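Local coordinates for protein possible thiamine biosynthesis enzyme (Candida albicans, PDB 2X7Q) that is of unknown function but has the generic periplasmic binding protein fold and may bind a small ligand, possibly one linked to thiamine biosynthesis, at residues A[284-287]-A[291-294]; A[131-136]-A[173-178]; A[113-118]-A[139-144]; A[56-61]-A[68-73]. The protein carries 1 engineered substitution. All coordinates share one frame; numbering follows the deposited sequence. Where two conformers were deposited one is given.

Contact 1. Residues A[284-287]-A[291-294]; sequences DTLK and VLAE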
loop_
_atom_site.group_PDB
_atom_site.type_symbol
_atom_site.label_atom_id
_atom_site.label_comp_id
_atom_site.label_asym_id
_atom_site.label_seq_id
_atom_site.Cartn_x
_atom_site.Cartn_y
_atom_site.Cartn_z
ATOM N N ASP A 284 1.044 3.882 16.900
ATOM C CA ASP A 284 0.452 4.890 17.772
ATOM C C ASP A 284 -0.842 5.447 17.187
ATOM O O ASP A 284 -1.780 5.762 17.919
ATOM C CB ASP A 284 1.444 6.024 18.042
ATOM C CG ASP A 284 2.596 5.593 18.928
ATOM O OD1 ASP A 284 2.568 4.451 19.432
ATOM O OD2 ASP A 284 3.531 6.397 19.124
ATOM N N THR A 285 -0.892 5.567 15.863
ATOM C CA THR A 285 -2.082 6.078 15.192
ATOM C C THR A 285 -3.208 5.049 15.209
ATOM O O THR A 285 -4.346 5.368 15.553
ATOM C CB THR A 285 -1.790 6.482 13.734
ATOM O OG1 THR A 285 -0.839 7.553 13.715
ATOM C CG2 THR A 285 -3.066 6.933 13.041
ATOM N N LEU A 286 -2.882 3.814 14.843
ATOM C CA LEU A 286 -3.866 2.735 14.815
ATOM C C LEU A 286 -4.396 2.421 16.211
ATOM O O LEU A 286 -5.602 2.274 16.409
ATOM C CB LEU A 286 -3.270 1.477 14.182
ATOM C CG LEU A 286 -2.824 1.600 12.724
ATOM C CD1 LEU A 286 -2.279 0.272 12.211
ATOM C CD2 LEU A 286 -3.968 2.085 11.854
ATOM N N LYS A 287 -3.486 2.323 17.174
ATOM C CA LYS A 287 -3.859 2.068 18.561
ATOM C C LYS A 287 -4.801 3.149 19.075
ATOM O O LYS A 287 -5.808 2.856 19.723
ATOM C CB LYS A 287 -2.610 2.000 19.444
ATOM C CG LYS A 287 -2.891 1.801 20.926
ATOM C CD LYS A 287 -3.508 0.445 21.198
ATOM C CE LYS A 287 -3.746 0.236 22.687
ATOM N NZ LYS A 287 -4.351 -1.104 22.972
ATOM N N VAL A 291 -8.140 0.753 15.935
ATOM C CA VAL A 291 -7.914 -0.354 15.012
ATOM C C VAL A 291 -7.220 -1.517 15.714
ATOM O O VAL A 291 -7.588 -2.677 15.525
ATOM C CB VAL A 291 -7.075 0.082 13.795
ATOM C CG1 VAL A 291 -6.782 -1.107 12.892
ATOM C CG2 VAL A 291 -7.794 1.177 13.021
ATOM N N LEU A 292 -6.212 -1.197 16.519
ATOM C CA LEU A 292 -5.478 -2.214 17.266
ATOM C C LEU A 292 -5.874 -2.222 18.739
ATOM O O LEU A 292 -5.883 -1.179 19.391
ATOM C CB LEU A 292 -3.969 -2.004 17.125
ATOM C CG LEU A 292 -3.261 -2.744 15.986
ATOM C CD1 LEU A 292 -4.062 -2.672 14.704
ATOM C CD2 LEU A 292 -1.862 -2.173 15.777
ATOM N N ALA A 293 -6.201 -3.402 19.254
ATOM C CA ALA A 293 -6.627 -3.545 20.641
ATOM C C ALA A 293 -5.505 -4.090 21.521
ATOM O O ALA A 293 -5.540 -3.951 22.744
ATOM C CB ALA A 293 -7.853 -4.435 20.730
ATOM N N GLU A 294 -4.513 -4.717 20.894
ATOM C CA GLU A 294 -3.373 -5.264 21.619
ATOM C C GLU A 294 -2.624 -4.167 22.369
ATOM O O GLU A 294 -2.540 -3.031 21.901
ATOM C CB GLU A 294 -2.423 -5.991 20.663
ATOM C CG GLU A 294 -2.972 -7.294 20.093
ATOM C CD GLU A 294 -4.031 -7.078 19.027
ATOM O OE1 GLU A 294 -4.160 -5.940 18.531
ATOM O OE2 GLU A 294 -4.733 -8.050 18.679
#

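Contact 2. Residues A[131-136]-A[173-178]; sequences YVMSFV and AFMWEY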
loop_
_atom_site.group_PDB
_atom_site.type_symbol
_atom_site.label_atom_id
_atom_site.label_comp_id
_atom_site.label_asym_id
_atom_site.label_seq_id
_atom_site.Cartn_x
_atom_site.Cartn_y
_atom_site.Cartn_z
ATOM N N TYR A 131 -10.742 0.343 4.905
ATOM C CA TYR A 131 -11.370 0.032 6.183
ATOM C C TYR A 131 -10.606 0.672 7.339
ATOM O O TYR A 131 -11.188 1.365 8.170
ATOM C CB TYR A 131 -11.456 -1.484 6.380
ATOM C CG TYR A 131 -11.909 -1.900 7.763
ATOM C CD1 TYR A 131 -10.986 -2.230 8.746
ATOM C CD2 TYR A 131 -13.258 -1.960 8.083
ATOM C CE1 TYR A 131 -11.394 -2.609 10.011
ATOM C CE2 TYR A 131 -13.676 -2.336 9.347
ATOM C CZ TYR A 131 -12.740 -2.661 10.306
ATOM O OH TYR A 131 -13.150 -3.037 11.563
ATOM N N VAL A 132 -9.300 0.433 7.386
ATOM C CA VAL A 132 -8.458 0.958 8.455
ATOM C C VAL A 132 -8.491 2.483 8.514
ATOM O O VAL A 132 -8.634 3.067 9.587
ATOM C CB VAL A 132 -6.996 0.493 8.296
ATOM C CG1 VAL A 132 -6.071 1.336 9.158
ATOM C CG2 VAL A 132 -6.869 -0.983 8.633
HETATM N N MSE A 133 -8.370 3.121 7.355
HETATM C CA MSE A 133 -8.322 4.576 7.279
HETATM C C MSE A 133 -9.624 5.236 7.717
HETATM O O MSE A 133 -9.633 6.414 8.066
HETATM C CB MSE A 133 -7.954 5.031 5.863
HETATM C CG MSE A 133 -6.511 4.758 5.477
HETATM SE SE MSE A 133 -5.253 5.597 6.708
HETATM C CE MSE A 133 -5.832 7.436 6.524
ATOM N N SER A 134 -10.721 4.486 7.692
ATOM C CA SER A 134 -12.004 5.026 8.124
ATOM C C SER A 134 -11.961 5.318 9.619
ATOM O O SER A 134 -12.571 6.276 10.092
ATOM C CB SER A 134 -13.148 4.064 7.797
ATOM O OG SER A 134 -13.157 2.951 8.669
ATOM N N PHE A 135 -11.234 4.486 10.359
ATOM C CA PHE A 135 -11.047 4.691 11.791
ATOM C C PHE A 135 -10.159 5.904 12.051
ATOM O O PHE A 135 -10.467 6.737 12.901
ATOM C CB PHE A 135 -10.433 3.446 12.435
ATOM C CG PHE A 135 -11.376 2.276 12.526
ATOM C CD1 PHE A 135 -11.615 1.470 11.423
ATOM C CD2 PHE A 135 -12.018 1.981 13.717
ATOM C CE1 PHE A 135 -12.480 0.395 11.507
ATOM C CE2 PHE A 135 -12.884 0.907 13.809
ATOM C CZ PHE A 135 -13.114 0.112 12.701
ATOM N N VAL A 136 -9.055 5.995 11.317
ATOM C CA VAL A 136 -8.134 7.118 11.447
ATOM C C VAL A 136 -8.850 8.435 11.159
ATOM O O VAL A 136 -8.683 9.414 11.885
ATOM C CB VAL A 136 -6.924 6.961 10.505
ATOM C CG1 VAL A 136 -6.036 8.194 10.555
ATOM C CG2 VAL A 136 -6.132 5.712 10.862
ATOM N N ALA A 173 -20.352 6.620 2.062
ATOM C CA ALA A 173 -19.055 7.014 1.525
ATOM C C ALA A 173 -18.036 5.879 1.587
ATOM O O ALA A 173 -18.211 4.911 2.327
ATOM C CB ALA A 173 -18.523 8.233 2.260
ATOM N N PHE A 174 -16.976 6.010 0.795
ATOM C CA PHE A 174 -15.868 5.063 0.812
ATOM C C PHE A 174 -14.560 5.826 0.636
ATOM O O PHE A 174 -14.565 6.985 0.223
ATOM C CB PHE A 174 -16.033 4.016 -0.294
ATOM C CG PHE A 174 -15.863 4.565 -1.684
ATOM C CD1 PHE A 174 -16.938 5.117 -2.362
ATOM C CD2 PHE A 174 -14.631 4.521 -2.315
ATOM C CE1 PHE A 174 -16.786 5.619 -3.642
ATOM C CE2 PHE A 174 -14.472 5.021 -3.593
ATOM C CZ PHE A 174 -15.550 5.571 -4.257
HETATM N N MSE A 175 -13.444 5.182 0.950
HETATM C CA MSE A 175 -12.145 5.834 0.839
HETATM C C MSE A 175 -11.246 5.105 -0.158
HETATM O O MSE A 175 -11.132 3.876 -0.130
HETATM C CB MSE A 175 -11.470 5.919 2.210
HETATM C CG MSE A 175 -12.289 6.649 3.252
HETATM SE SE MSE A 175 -11.426 6.728 4.987
HETATM C CE MSE A 175 -9.777 7.602 4.461
ATOM N N TRP A 176 -10.611 5.868 -1.040
ATOM C CA TRP A 176 -9.761 5.293 -2.074
ATOM C C TRP A 176 -8.658 6.277 -2.443
ATOM O O TRP A 176 -8.802 7.483 -2.244
ATOM C CB TRP A 176 -10.600 4.945 -3.305
ATOM C CG TRP A 176 -10.103 3.752 -4.060
ATOM C CD1 TRP A 176 -9.448 3.751 -5.256
ATOM C CD2 TRP A 176 -10.222 2.376 -3.666
ATOM N NE1 TRP A 176 -9.155 2.462 -5.634
ATOM C CE2 TRP A 176 -9.616 1.604 -4.677
ATOM C CE3 TRP A 176 -10.781 1.732 -2.560
ATOM C CZ2 TRP A 176 -9.556 0.211 -4.609
ATOM C CZ3 TRP A 176 -10.719 0.350 -2.499
ATOM C CH2 TRP A 176 -10.111 -0.395 -3.516
ATOM N N GLU A 177 -7.554 5.761 -2.973
ATOM C CA GLU A 177 -6.431 6.608 -3.354
ATOM C C GLU A 177 -6.908 7.742 -4.260
ATOM O O GLU A 177 -7.676 7.519 -5.195
ATOM C CB GLU A 177 -5.339 5.781 -4.038
ATOM C CG GLU A 177 -4.012 6.508 -4.196
ATOM C CD GLU A 177 -4.019 7.488 -5.353
ATOM O OE1 GLU A 177 -4.340 7.068 -6.485
ATOM O OE2 GLU A 177 -3.706 8.675 -5.128
ATOM N N TYR A 178 -6.455 8.957 -3.968
ATOM C CA TYR A 178 -6.942 10.153 -4.654
ATOM C C TYR A 178 -6.829 10.093 -6.174
ATOM O O TYR A 178 -7.839 10.140 -6.875
ATOM C CB TYR A 178 -6.229 11.406 -4.133
ATOM C CG TYR A 178 -6.556 12.656 -4.919
ATOM C CD1 TYR A 178 -7.807 13.254 -4.823
ATOM C CD2 TYR A 178 -5.613 13.240 -5.756
ATOM C CE1 TYR A 178 -8.111 14.393 -5.541
ATOM C CE2 TYR A 178 -5.910 14.381 -6.478
ATOM C CZ TYR A 178 -7.161 14.953 -6.367
ATOM O OH TYR A 178 -7.464 16.090 -7.085
#

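Contact 3. Residues A[113-118]-A[139-144]; sequences TDAKQL and HQLGVP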
loop_
_atom_site.group_PDB
_atom_site.type_symbol
_atom_site.label_atom_id
_atom_site.label_comp_id
_atom_site.label_asym_id
_atom_site.label_seq_id
_atom_site.Cartn_x
_atom_site.Cartn_y
_atom_site.Cartn_z
ATOM N N THR A 113 -22.881 15.444 2.661
ATOM C CA THR A 113 -22.094 16.569 2.164
ATOM C C THR A 113 -20.813 16.746 2.977
ATOM O O THR A 113 -19.790 17.192 2.455
ATOM C CB THR A 113 -22.900 17.883 2.200
ATOM O OG1 THR A 113 -23.164 18.248 3.561
ATOM C CG2 THR A 113 -24.217 17.720 1.458
ATOM N N ASP A 114 -20.880 16.395 4.258
ATOM C CA ASP A 114 -19.732 16.501 5.153
ATOM C C ASP A 114 -19.321 15.130 5.689
ATOM O O ASP A 114 -20.152 14.230 5.818
ATOM C CB ASP A 114 -20.043 17.450 6.312
ATOM C CG ASP A 114 -18.881 17.595 7.278
ATOM O OD1 ASP A 114 -17.871 18.228 6.909
ATOM O OD2 ASP A 114 -18.978 17.078 8.409
ATOM N N ALA A 115 -18.038 14.983 6.001
ATOM C CA ALA A 115 -17.489 13.712 6.462
ATOM C C ALA A 115 -18.104 13.252 7.780
ATOM O O ALA A 115 -18.184 12.055 8.050
ATOM C CB ALA A 115 -15.972 13.809 6.588
ATOM N N LYS A 116 -18.533 14.204 8.602
ATOM C CA LYS A 116 -19.104 13.879 9.904
ATOM C C LYS A 116 -20.502 13.271 9.795
ATOM O O LYS A 116 -21.027 12.735 10.770
ATOM C CB LYS A 116 -19.116 15.110 10.822
ATOM C CG LYS A 116 -17.724 15.550 11.274
ATOM C CD LYS A 116 -17.767 16.400 12.548
ATOM C CE LYS A 116 -17.993 17.874 12.256
ATOM N NZ LYS A 116 -17.871 18.701 13.486
ATOM N N GLN A 117 -21.090 13.338 8.604
ATOM C CA GLN A 117 -22.427 12.795 8.380
ATOM C C GLN A 117 -22.394 11.314 8.017
ATOM O O GLN A 117 -23.437 10.690 7.823
ATOM C CB GLN A 117 -23.142 13.573 7.274
ATOM C CG GLN A 117 -23.472 15.009 7.629
ATOM C CD GLN A 117 -24.212 15.726 6.516
ATOM O OE1 GLN A 117 -25.426 15.919 6.584
ATOM N NE2 GLN A 117 -23.480 16.122 5.481
ATOM N N LEU A 118 -21.193 10.751 7.938
ATOM C CA LEU A 118 -21.028 9.369 7.496
ATOM C C LEU A 118 -21.459 8.351 8.549
ATOM O O LEU A 118 -21.135 8.487 9.729
ATOM C CB LEU A 118 -19.580 9.107 7.074
ATOM C CG LEU A 118 -19.035 10.008 5.966
ATOM C CD1 LEU A 118 -17.642 9.557 5.552
ATOM C CD2 LEU A 118 -19.974 10.020 4.774
ATOM N N HIS A 139 -11.269 9.434 14.003
ATOM C CA HIS A 139 -10.580 9.994 15.167
ATOM C C HIS A 139 -10.190 11.456 14.954
ATOM O O HIS A 139 -10.286 12.266 15.873
ATOM C CB HIS A 139 -9.352 9.150 15.532
ATOM C CG HIS A 139 -8.629 9.618 16.752
ATOM N ND1 HIS A 139 -9.040 9.306 18.039
ATOM C CD2 HIS A 139 -7.508 10.364 16.901
ATOM C CE1 HIS A 139 -8.215 9.841 18.907
ATOM N NE2 HIS A 139 -7.268 10.494 18.244
ATOM N N GLN A 140 -9.762 11.791 13.740
ATOM C CA GLN A 140 -9.376 13.158 13.410
ATOM C C GLN A 140 -10.593 14.074 13.335
ATOM O O GLN A 140 -10.498 15.272 13.587
ATOM C CB GLN A 140 -8.619 13.187 12.083
ATOM C CG GLN A 140 -8.194 14.571 11.642
ATOM C CD GLN A 140 -7.650 14.583 10.232
ATOM O OE1 GLN A 140 -6.598 14.007 9.958
ATOM N NE2 GLN A 140 -8.364 15.242 9.327
ATOM N N LEU A 141 -11.739 13.498 12.983
ATOM C CA LEU A 141 -12.982 14.254 12.865
ATOM C C LEU A 141 -13.585 14.557 14.230
ATOM O O LEU A 141 -14.375 15.489 14.373
ATOM C CB LEU A 141 -13.989 13.488 12.003
ATOM C CG LEU A 141 -14.075 13.895 10.531
ATOM C CD1 LEU A 141 -12.736 14.401 10.031
ATOM C CD2 LEU A 141 -14.561 12.729 9.685
ATOM N N GLY A 142 -13.200 13.773 15.232
ATOM C CA GLY A 142 -13.705 13.959 16.580
ATOM C C GLY A 142 -14.966 13.159 16.833
ATOM O O GLY A 142 -15.582 13.268 17.893
ATOM N N VAL A 143 -15.347 12.350 15.851
ATOM C CA VAL A 143 -16.533 11.513 15.966
ATOM C C VAL A 143 -16.137 10.080 16.308
ATOM O O VAL A 143 -15.003 9.672 16.062
ATOM C CB VAL A 143 -17.356 11.526 14.663
ATOM C CG1 VAL A 143 -17.793 12.943 14.329
ATOM C CG2 VAL A 143 -16.551 10.928 13.518
ATOM N N PRO A 144 -17.072 9.310 16.887
ATOM C CA PRO A 144 -16.798 7.905 17.207
ATOM C C PRO A 144 -16.588 7.085 15.938
ATOM O O PRO A 144 -17.175 7.399 14.902
ATOM C CB PRO A 144 -18.076 7.455 17.922
ATOM C CG PRO A 144 -19.135 8.388 17.436
ATOM C CD PRO A 144 -18.438 9.707 17.265
#

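Contact 4. Residues A[56-61]-A[68-73]; sequences GRLINL and DIAIGL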
loop_
_atom_site.group_PDB
_atom_site.type_symbol
_atom_site.label_atom_id
_atom_site.label_comp_id
_atom_site.label_asym_id
_atom_site.label_seq_id
_atom_site.Cartn_x
_atom_site.Cartn_y
_atom_site.Cartn_z
ATOM N N GLY A 56 -4.418 -7.021 0.961
ATOM C CA GLY A 56 -5.135 -8.102 1.611
ATOM C C GLY A 56 -4.743 -9.456 1.052
ATOM O O GLY A 56 -4.490 -10.398 1.803
ATOM N N ARG A 57 -4.684 -9.551 -0.273
ATOM C CA ARG A 57 -4.326 -10.797 -0.938
ATOM C C ARG A 57 -2.817 -11.009 -0.891
ATOM O O ARG A 57 -2.341 -12.144 -0.876
ATOM C CB ARG A 57 -4.811 -10.796 -2.391
ATOM C CG ARG A 57 -4.695 -12.148 -3.087
ATOM C CD ARG A 57 -4.866 -12.032 -4.595
ATOM N NE ARG A 57 -4.871 -13.341 -5.243
ATOM C CZ ARG A 57 -4.802 -13.530 -6.558
ATOM N NH1 ARG A 57 -4.713 -12.493 -7.382
ATOM N NH2 ARG A 57 -4.815 -14.758 -7.055
ATOM N N LEU A 58 -2.073 -9.908 -0.873
ATOM C CA LEU A 58 -0.619 -9.962 -0.767
ATOM C C LEU A 58 -0.187 -10.756 0.462
ATOM O O LEU A 58 0.688 -11.617 0.376
ATOM C CB LEU A 58 -0.029 -8.549 -0.709
ATOM C CG LEU A 58 -0.233 -7.658 -1.935
ATOM C CD1 LEU A 58 0.476 -6.323 -1.752
ATOM C CD2 LEU A 58 0.262 -8.357 -3.187
ATOM N N ILE A 59 -0.804 -10.462 1.603
ATOM C CA ILE A 59 -0.487 -11.165 2.841
ATOM C C ILE A 59 -0.878 -12.640 2.750
ATOM O O ILE A 59 -0.153 -13.513 3.228
ATOM C CB ILE A 59 -1.181 -10.522 4.059
ATOM C CG1 ILE A 59 -0.749 -9.064 4.215
ATOM C CG2 ILE A 59 -0.868 -11.306 5.325
ATOM C CD1 ILE A 59 -1.405 -8.353 5.379
ATOM N N ASN A 60 -2.027 -12.910 2.138
ATOM C CA ASN A 60 -2.483 -14.281 1.941
ATOM C C ASN A 60 -1.509 -15.081 1.080
ATOM O O ASN A 60 -1.240 -16.251 1.349
ATOM C CB ASN A 60 -3.880 -14.301 1.314
ATOM C CG ASN A 60 -4.950 -13.801 2.259
ATOM O OD1 ASN A 60 -4.721 -13.673 3.459
ATOM N ND2 ASN A 60 -6.130 -13.520 1.720
ATOM N N LEU A 61 -0.983 -14.439 0.043
ATOM C CA LEU A 61 -0.024 -15.074 -0.852
ATOM C C LEU A 61 1.281 -15.387 -0.121
ATOM O O LEU A 61 1.918 -16.406 -0.383
ATOM C CB LEU A 61 0.246 -14.184 -2.067
ATOM C CG LEU A 61 -0.952 -13.904 -2.978
ATOM C CD1 LEU A 61 -0.586 -12.904 -4.063
ATOM C CD2 LEU A 61 -1.481 -15.194 -3.588
ATOM N N ASP A 68 7.201 -14.941 -2.807
ATOM C CA ASP A 68 8.301 -14.741 -1.874
ATOM C C ASP A 68 8.314 -13.322 -1.316
ATOM O O ASP A 68 8.649 -13.105 -0.152
ATOM C CB ASP A 68 9.634 -15.044 -2.558
ATOM C CG ASP A 68 9.704 -16.457 -3.100
ATOM O OD1 ASP A 68 9.654 -17.406 -2.294
ATOM O OD2 ASP A 68 9.817 -16.620 -4.334
ATOM N N ILE A 69 7.941 -12.358 -2.153
ATOM C CA ILE A 69 7.957 -10.952 -1.763
ATOM C C ILE A 69 6.647 -10.255 -2.135
ATOM O O ILE A 69 6.021 -10.589 -3.144
ATOM C CB ILE A 69 9.140 -10.202 -2.418
ATOM C CG1 ILE A 69 10.468 -10.853 -2.025
ATOM C CG2 ILE A 69 9.131 -8.733 -2.030
ATOM C CD1 ILE A 69 11.686 -10.137 -2.566
ATOM N N ALA A 70 6.241 -9.289 -1.315
ATOM C CA ALA A 70 5.034 -8.510 -1.579
ATOM C C ALA A 70 5.284 -7.020 -1.369
ATOM O O ALA A 70 5.865 -6.622 -0.361
ATOM C CB ALA A 70 3.885 -8.989 -0.711
ATOM N N ILE A 71 4.853 -6.205 -2.328
ATOM C CA ILE A 71 4.965 -4.753 -2.218
ATOM C C ILE A 71 3.583 -4.156 -1.962
ATOM O O ILE A 71 2.792 -3.990 -2.893
ATOM C CB ILE A 71 5.535 -4.130 -3.508
ATOM C CG1 ILE A 71 6.739 -4.929 -4.014
ATOM C CG2 ILE A 71 5.907 -2.669 -3.283
ATOM C CD1 ILE A 71 8.070 -4.446 -3.476
ATOM N N GLY A 72 3.290 -3.830 -0.705
ATOM C CA GLY A 72 1.971 -3.339 -0.346
ATOM C C GLY A 72 1.974 -2.190 0.644
ATOM O O GLY A 72 3.029 -1.663 0.999
ATOM N N LEU A 73 0.784 -1.799 1.090
ATOM C CA LEU A 73 0.643 -0.682 2.018
ATOM C C LEU A 73 1.243 -1.000 3.386
ATOM O O LEU A 73 1.156 -2.129 3.867
ATOM C CB LEU A 73 -0.826 -0.274 2.158
ATOM C CG LEU A 73 -1.522 0.171 0.869
ATOM C CD1 LEU A 73 -2.993 0.474 1.119
ATOM C CD2 LEU A 73 -0.820 1.377 0.263
#

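Contact 1. Residues A[284-287]-A[291-294]
Lys287, near the end of helix 275-289, reaches over to the chain that leaves this helix and grips its backbone. Its CB is directed away from residues 291-294, and the chain then doubles back. With CG anti to the backbone N (chi1 177°) and a bend at chi2 (66°), CD is laid 3.4 Å from the carbonyl O of Leu292. CE follows 3.6 Å from Glu294 O. At the tip NZ donates a hydrogen bond of 2.9 Å to Glu294 O, coming from well above the carbonyl plane (62° out of it), while Ala293 O is also close, 3.1 Å from NZ. The ammonium group thus sits among main-chain oxygens, and the carboxylate of Glu294 is not its partner: OE1 lies 6.6 Å from NZ and instead accepts a weak bond from Ala293 N.

The other half of the contact is apolar and tied to the helix end. Val291 N donates to Leu286 O at 3.0 Å, a bent bond, and beside it the two side chains meet: CB of Leu286 lies 4.1 Å from CB of Val291, and the leucine CD2 meets the valine CG2. Leu292 CD2 also approaches CB of Leu286, closing the apolar patch.

This turn leads from helix 275-289 into helix 296-306. Leu286 packs on Val132 and Val291 on Phe135 of helix 129-141, whereas Leu292 faces Ile299 of helix 296-306 and Ala79 and Ala82 of helix 74-82, so the connection is wedged among three further helices.

Contact 2. Residues A[131-136]-A[173-178]
A small, fully buried helix-on-sheet contact joins helix 129-141 to strand 173-177, the central strand of a five-stranded mixed sheet, and it is made almost entirely by one selenomethionine, Met175. The Met175 side chain rises from the strand toward the helix, nearly straight through chi2 and bent at chi3 (57°), which turns the methyl CE onto Met133, also a selenomethionine. CE lies 3.4 Å from CB of Met133, a carbon pair tighter than usual van der Waals contact. SE rests against the helix backbone, 3.6 Å from both Met133 O and Ser134 N, so the selenium fits beside the peptide link between these two residues.

The Met133 chain is bent at chi2 and chi3 and carries its own SE away from the strand. Met133 and Met175 nevertheless share neighbours, both touching Trp101 of the adjoining strand 100-106 and Ile196 of the edge strand 190-197. On the helix, Ser134 OG is turned back to Tyr131 O with a 2.6 Å hydrogen bond; the hydroxyl is thereby bonded within its own turn, and the same oxygen also accepts from Ser134 N.

The other face of the strand is covered separately, Phe174 and Trp176 packing on helix 155-162. A mixed sheet with helices on both faces is the alpha/beta architecture of a periplasmic binding protein domain, here within the Ca3427-like region.

Contact 3. Residues A[113-118]-A[139-144]
A chi1 of -69° sets CG of Lys116 beside its own backbone N, and an extended chi2 (-159°) carries CD onward, so that both carbons lie across Leu141 and Val143; the bend at chi3 comes beyond them. CG approaches CG of Leu141 at 4.1 Å, and CD lies 3.9 Å from CG1 of Val143, the lysine crossing both side chains at a slant. Ala115 makes the shortest apolar contact, its CB 3.6 Å from CD2 of Leu141.

Each side has its own local turn. Asp114 forms an Asx turn, its OD2 accepting from Lys116 N at 2.9 Å from above the carboxylate plane; this leads into the 3-10 segment 115-117 that presents Ala115 and Lys116. Opposite, Gly142, with positive phi, is the C-prime residue of a Schellman motif in which Val143 N returns to Ala138 O. Leu141 and Val143, flanking this glycine in sequence, both point toward the 113-118 loop.

Between the two segments the chemistry is therefore essentially apolar, with aliphatic lysine carbons doing a hydrophobic job at an exposed position. Polar bonding shapes each turn internally, and the join between them rests on van der Waals packing.

Contact 4. Residues A[56-61]-A[68-73]
Of residues 56-61, Leu58 alone touches segment 68-73, and it packs tightly. Its CB lies 3.9 Å from CB of Ala70, while CG, anti to the carbonyl carbon (chi1 -63°), leads CD1 farther along the strand to the peptide between Ile71 and Gly72. There CD1 sits 3.5 Å from Ile71 O and 3.6 Å from CA of Gly72, directly on bare glycine backbone with no side chain to come between. The axes of segments 56-61 and 69-73 come within 8.5 Å and are nearly antiparallel (164°), a close approach consistent with the small residues Ala70 and Gly72.

Away from this strip the helix opens outward: Arg57 and Asn60 are exposed, and Arg57 has a long, weak ion pair with Glu53. On the far face of the strand, Ile71 packs on Trp203 and Val205 of strand 203-208, and Asp68 just before the strand is held by a salt bridge to Lys215.

Leu58 and Leu61 also cover Ala20 of neighbouring strand 17-21, which runs parallel to 69-73. Strand 46-50, helix 55-63 and strand 69-73 follow one another in a beta-alpha-beta crossover, a basic unit of the periplasmic binding protein fold.

Overall arrangement
Contacts 2 and 4 are buried helix-on-strand packings, one in each of the two five-stranded sheets; contacts 1 and 3 lie farther from the centre of the chain, at partly buried helix ends. Contacts 2 and 3 both use helix 129-141, first its body against the sheet and then its C-terminus against a loop, and meet where Ala173 CB touches Leu118 CD2 at 3.4 Å. Contact 1 packs on that helix too, but contact 4 touches none of the others and is about 17 Å from contact 3 at the nearest atoms. Only in contact 1 do hydrogen bonds join the paired segments; the other three rest on van der Waals packing, against backbone as well as side chains in contacts 2 and 4.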